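Local coordinates for protein 2-hydroxyhepta-2,4-diene-1,7-dioate isomerase (Corynebacterium glutamicum, PDB 4DBF) that probably acts as a metal-dependent lyase or isomerase of the fumarylacetoacetate hydrolase (FAH) family, most likely as an oxaloacetate decarboxylase, at residues 23-37 against 48-62. Residues are numbered along the deposited sequence; the frame is centred on the assembly and turned at random.
Sequences FGRIATPDGMCFCSI and TAREIEGTPFTEPKF. With MG (magnesium ion), chain D.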
# COMPACT_ATOMS: atom_id res chain seq x y z
N PHE A 23 -9.47 -7.63 -20.70
CA PHE A 23 -9.69 -8.45 -19.53
C PHE A 23 -10.43 -7.71 -18.45
O PHE A 23 -10.11 -6.60 -18.12
CB PHE A 23 -8.39 -8.88 -18.92
CG PHE A 23 -7.66 -9.88 -19.71
CD1 PHE A 23 -8.26 -11.05 -20.04
CD2 PHE A 23 -6.38 -9.65 -20.11
CE1 PHE A 23 -7.60 -11.98 -20.78
CE2 PHE A 23 -5.71 -10.57 -20.83
CZ PHE A 23 -6.32 -11.74 -21.18
N GLY A 24 -11.39 -8.37 -17.87
CA GLY A 24 -12.10 -7.83 -16.76
C GLY A 24 -12.27 -8.81 -15.65
O GLY A 24 -11.83 -9.91 -15.71
N ARG A 25 -12.93 -8.35 -14.62
CA ARG A 25 -13.42 -9.18 -13.57
C ARG A 25 -14.91 -8.91 -13.49
O ARG A 25 -15.36 -7.81 -13.61
CB ARG A 25 -12.78 -8.82 -12.26
CG ARG A 25 -11.54 -9.53 -11.92
CD ARG A 25 -10.94 -8.99 -10.62
NE ARG A 25 -11.59 -9.50 -9.46
CZ ARG A 25 -12.28 -8.78 -8.57
NH1 ARG A 25 -12.40 -7.51 -8.67
NH2 ARG A 25 -12.84 -9.37 -7.57
N ILE A 26 -15.66 -9.97 -13.29
CA ILE A 26 -17.08 -9.86 -13.22
C ILE A 26 -17.69 -10.61 -12.05
O ILE A 26 -17.18 -11.57 -11.62
CB ILE A 26 -17.76 -10.35 -14.52
CG1 ILE A 26 -17.23 -11.71 -14.95
CG2 ILE A 26 -17.62 -9.33 -15.62
CD1 ILE A 26 -18.03 -12.30 -16.09
N ALA A 27 -18.84 -10.15 -11.62
CA ALA A 27 -19.70 -10.88 -10.76
C ALA A 27 -20.81 -11.46 -11.64
O ALA A 27 -21.35 -10.79 -12.46
CB ALA A 27 -20.27 -10.00 -9.69
N THR A 28 -21.11 -12.71 -11.41
CA THR A 28 -22.15 -13.41 -12.10
C THR A 28 -23.04 -14.12 -11.09
O THR A 28 -22.71 -14.21 -9.97
CB THR A 28 -21.55 -14.47 -13.04
OG1 THR A 28 -21.19 -15.60 -12.29
CG2 THR A 28 -20.33 -13.93 -13.77
N PRO A 29 -24.15 -14.67 -11.55
CA PRO A 29 -25.04 -15.38 -10.67
C PRO A 29 -24.33 -16.54 -10.02
O PRO A 29 -24.73 -17.00 -9.02
CB PRO A 29 -26.14 -15.86 -11.59
CG PRO A 29 -26.13 -14.91 -12.68
CD PRO A 29 -24.68 -14.63 -12.90
N ASP A 30 -23.24 -16.96 -10.61
CA ASP A 30 -22.51 -18.08 -10.09
C ASP A 30 -21.31 -17.73 -9.22
O ASP A 30 -20.70 -18.60 -8.72
CB ASP A 30 -22.08 -19.04 -11.20
CG ASP A 30 -21.74 -20.43 -10.68
OD1 ASP A 30 -22.48 -21.02 -9.89
OD2 ASP A 30 -20.71 -20.93 -11.06
N GLY A 31 -21.01 -16.45 -9.07
CA GLY A 31 -19.85 -15.97 -8.36
C GLY A 31 -19.01 -15.04 -9.23
O GLY A 31 -19.48 -14.54 -10.19
N MET A 32 -17.76 -14.86 -8.87
CA MET A 32 -16.84 -13.98 -9.57
C MET A 32 -15.80 -14.70 -10.34
O MET A 32 -15.33 -15.69 -9.93
CB MET A 32 -16.08 -13.14 -8.58
CG MET A 32 -16.88 -12.12 -7.86
SD MET A 32 -15.88 -11.30 -6.62
CE MET A 32 -17.04 -10.05 -6.22
N CYS A 33 -15.37 -14.09 -11.42
CA CYS A 33 -14.29 -14.62 -12.19
C CYS A 33 -13.60 -13.55 -13.00
O CYS A 33 -14.09 -12.47 -13.13
CB CYS A 33 -14.79 -15.72 -13.13
SG CYS A 33 -15.99 -15.17 -14.32
N PHE A 34 -12.44 -13.89 -13.50
CA PHE A 34 -11.79 -13.20 -14.59
C PHE A 34 -12.42 -13.59 -15.91
O PHE A 34 -12.88 -14.68 -16.09
CB PHE A 34 -10.30 -13.49 -14.61
CG PHE A 34 -9.54 -12.76 -13.57
CD1 PHE A 34 -9.27 -11.43 -13.71
CD2 PHE A 34 -9.13 -13.39 -12.42
CE1 PHE A 34 -8.58 -10.76 -12.75
CE2 PHE A 34 -8.44 -12.72 -11.45
CZ PHE A 34 -8.16 -11.40 -11.63
N CYS A 35 -12.41 -12.67 -16.84
CA CYS A 35 -12.98 -12.86 -18.13
C CYS A 35 -12.36 -12.00 -19.20
O CYS A 35 -11.68 -11.05 -18.96
CB CYS A 35 -14.44 -12.54 -18.08
SG CYS A 35 -14.76 -10.79 -17.90
N SER A 36 -12.67 -12.36 -20.41
CA SER A 36 -12.26 -11.62 -21.54
C SER A 36 -13.51 -10.99 -22.05
O SER A 36 -14.54 -11.59 -21.98
CB SER A 36 -11.67 -12.59 -22.54
OG SER A 36 -11.68 -12.06 -23.81
N ILE A 37 -13.42 -9.78 -22.54
CA ILE A 37 -14.56 -9.03 -22.99
C ILE A 37 -14.46 -8.91 -24.50
O ILE A 37 -13.53 -8.38 -24.99
CB ILE A 37 -14.55 -7.62 -22.42
CG1 ILE A 37 -14.44 -7.67 -20.91
CG2 ILE A 37 -15.76 -6.86 -22.87
CD1 ILE A 37 -15.69 -8.05 -20.26
N THR A 48 -19.68 -9.48 -24.98
CA THR A 48 -19.81 -10.74 -24.33
C THR A 48 -18.64 -10.98 -23.36
O THR A 48 -17.54 -10.65 -23.66
CB THR A 48 -19.90 -11.87 -25.37
OG1 THR A 48 -21.09 -11.73 -26.11
CG2 THR A 48 -19.91 -13.18 -24.73
N ALA A 49 -18.92 -11.52 -22.19
CA ALA A 49 -17.90 -11.93 -21.26
C ALA A 49 -17.63 -13.43 -21.31
O ALA A 49 -18.52 -14.21 -21.24
CB ALA A 49 -18.26 -11.51 -19.85
N ARG A 50 -16.38 -13.78 -21.43
CA ARG A 50 -15.96 -15.13 -21.55
C ARG A 50 -15.06 -15.47 -20.38
O ARG A 50 -14.01 -14.95 -20.28
CB ARG A 50 -15.18 -15.34 -22.84
CG ARG A 50 -15.95 -15.17 -24.11
CD ARG A 50 -15.71 -16.38 -25.01
NE ARG A 50 -14.91 -16.06 -26.13
CZ ARG A 50 -14.20 -16.91 -26.85
NH1 ARG A 50 -14.15 -18.19 -26.60
NH2 ARG A 50 -13.52 -16.44 -27.86
N GLU A 51 -15.51 -16.36 -19.53
CA GLU A 51 -14.74 -16.73 -18.39
C GLU A 51 -13.41 -17.33 -18.78
O GLU A 51 -13.32 -18.12 -19.65
CB GLU A 51 -15.51 -17.68 -17.51
CG GLU A 51 -14.69 -18.21 -16.38
CD GLU A 51 -15.40 -19.23 -15.56
OE1 GLU A 51 -15.97 -20.15 -16.11
OE2 GLU A 51 -15.40 -19.10 -14.36
N ILE A 52 -12.37 -16.91 -18.10
CA ILE A 52 -11.09 -17.52 -18.29
C ILE A 52 -10.68 -18.34 -17.10
O ILE A 52 -11.07 -18.11 -16.01
CB ILE A 52 -9.97 -16.54 -18.64
CG1 ILE A 52 -9.80 -15.50 -17.58
CG2 ILE A 52 -10.20 -15.83 -19.95
CD1 ILE A 52 -8.57 -14.71 -17.83
N GLU A 53 -9.84 -19.32 -17.38
CA GLU A 53 -9.27 -20.15 -16.37
C GLU A 53 -8.26 -19.32 -15.59
O GLU A 53 -7.34 -18.83 -16.13
CB GLU A 53 -8.57 -21.30 -17.07
CG GLU A 53 -8.75 -22.65 -16.44
CD GLU A 53 -8.32 -23.78 -17.35
OE1 GLU A 53 -7.14 -23.84 -17.74
OE2 GLU A 53 -9.18 -24.61 -17.68
N GLY A 54 -8.46 -19.15 -14.31
CA GLY A 54 -7.47 -18.45 -13.51
C GLY A 54 -7.33 -16.97 -13.76
O GLY A 54 -8.31 -16.34 -13.97
N THR A 55 -6.11 -16.43 -13.75
CA THR A 55 -5.86 -14.99 -13.93
C THR A 55 -5.30 -14.64 -15.27
O THR A 55 -4.82 -15.47 -15.97
CB THR A 55 -4.84 -14.45 -12.93
OG1 THR A 55 -3.66 -15.21 -13.02
CG2 THR A 55 -5.35 -14.52 -11.56
N PRO A 56 -5.35 -13.38 -15.61
CA PRO A 56 -4.96 -12.94 -16.94
C PRO A 56 -3.50 -12.85 -17.19
O PRO A 56 -3.17 -12.41 -18.25
CB PRO A 56 -5.57 -11.55 -17.04
CG PRO A 56 -6.21 -11.27 -15.75
CD PRO A 56 -5.74 -12.26 -14.77
N PHE A 57 -2.64 -13.23 -16.28
CA PHE A 57 -1.24 -12.94 -16.50
C PHE A 57 -0.53 -13.88 -17.45
O PHE A 57 0.43 -13.49 -18.08
CB PHE A 57 -0.49 -12.74 -15.20
CG PHE A 57 -1.13 -11.74 -14.32
CD1 PHE A 57 -1.27 -10.45 -14.73
CD2 PHE A 57 -1.66 -12.11 -13.12
CE1 PHE A 57 -1.89 -9.54 -13.93
CE2 PHE A 57 -2.27 -11.22 -12.32
CZ PHE A 57 -2.41 -9.94 -12.73
N THR A 58 -1.04 -15.08 -17.56
CA THR A 58 -0.54 -16.07 -18.48
C THR A 58 -1.31 -16.08 -19.75
O THR A 58 -2.25 -15.33 -19.92
CB THR A 58 -0.82 -17.47 -17.95
OG1 THR A 58 -2.22 -17.62 -17.77
CG2 THR A 58 -0.18 -17.69 -16.65
N GLU A 59 -0.92 -16.98 -20.63
CA GLU A 59 -1.70 -17.25 -21.78
C GLU A 59 -3.06 -17.72 -21.21
O GLU A 59 -3.14 -18.64 -20.44
CB GLU A 59 -1.04 -18.29 -22.69
CG GLU A 59 0.48 -18.28 -22.75
CD GLU A 59 1.08 -17.53 -23.95
OE1 GLU A 59 0.60 -16.43 -24.28
OE2 GLU A 59 2.06 -18.00 -24.56
N PRO A 60 -4.10 -17.01 -21.55
CA PRO A 60 -5.40 -17.29 -20.98
C PRO A 60 -6.12 -18.40 -21.70
O PRO A 60 -6.10 -18.46 -22.91
CB PRO A 60 -6.13 -16.00 -21.23
CG PRO A 60 -5.64 -15.56 -22.54
CD PRO A 60 -4.18 -15.93 -22.53
N LYS A 61 -6.77 -19.25 -20.93
CA LYS A 61 -7.63 -20.28 -21.47
C LYS A 61 -9.09 -20.15 -21.02
O LYS A 61 -9.40 -20.00 -19.87
CB LYS A 61 -7.11 -21.68 -21.20
CG LYS A 61 -7.97 -22.74 -21.88
CD LYS A 61 -7.71 -24.17 -21.44
CE LYS A 61 -9.01 -24.98 -21.46
NZ LYS A 61 -9.86 -24.76 -20.27
N PHE A 62 -9.97 -20.23 -21.99
CA PHE A 62 -11.38 -20.14 -21.76
C PHE A 62 -11.95 -21.43 -21.17
O PHE A 62 -11.59 -22.49 -21.55
CB PHE A 62 -12.07 -19.84 -23.07
CG PHE A 62 -11.69 -18.53 -23.67
CD1 PHE A 62 -11.92 -17.37 -23.00
CD2 PHE A 62 -11.15 -18.48 -24.93
CE1 PHE A 62 -11.60 -16.16 -23.55
CE2 PHE A 62 -10.81 -17.28 -25.50
CZ PHE A 62 -11.03 -16.12 -24.81
MG MG D . -22.34 -22.36 -8.51
O HOH W 1 -21.17 -20.97 -7.52
O HOH W 2 -20.67 -23.29 -9.15
O HOH W 3 -11.18 -16.60 -13.84
O HOH W 4 -22.24 -23.74 -6.75
O HOH W 5 -23.88 -23.71 -9.43
O HOH W 6 -24.23 -21.44 -7.54
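Phe23 and Phe34 both turn CG anti to their carbonyl carbon (chi1 -71° and -76°), which brings their rings to two different carbons of Pro56. Pro56 CB stands 3.8 Å from the centroid of the Phe23 ring, over its face, while Pro56 CD sits equally centrally over the Phe34 ring; each is a CH-pi contact, wedging the proline between the two aromatics. Ile52 fills in beside them: its CG1 lies 3.6 Å from Phe34 CB, and its CD1 continues to Phe23 CE1. Thr55 runs alongside the Phe34 ring, with CG2 3.6 Å from Phe34 CE2, and Pro60 CG meets the edge of Phe23.

Next to this cluster, strands 31-37 and 48-52 pair antiparallel. Ser36 and Arg50 form the hydrogen-bonded pair, Arg50 N to Ser36 O and Ser36 N to Arg50 O both measuring 2.9 Å. Ile52 N adds a nearly straight bond to Phe34 O (3.0 Å), and one water takes the N-H of Phe34. On the face with Cys35 and Glu51, Ala49 CB packs 3.8 Å from Ile26 CD1, while Glu51 passes Cys33 to a salt bridge with Arg65, which makes a second to Asp30, whose other carboxylate oxygen binds magnesium. Strand 48-52 is thus added to strand 31-37 of hairpin 23-37, and the loop after it folds back over both phenylalanines: backbone bonds hold the strands, CH-pi and apolar contacts hold Pro56.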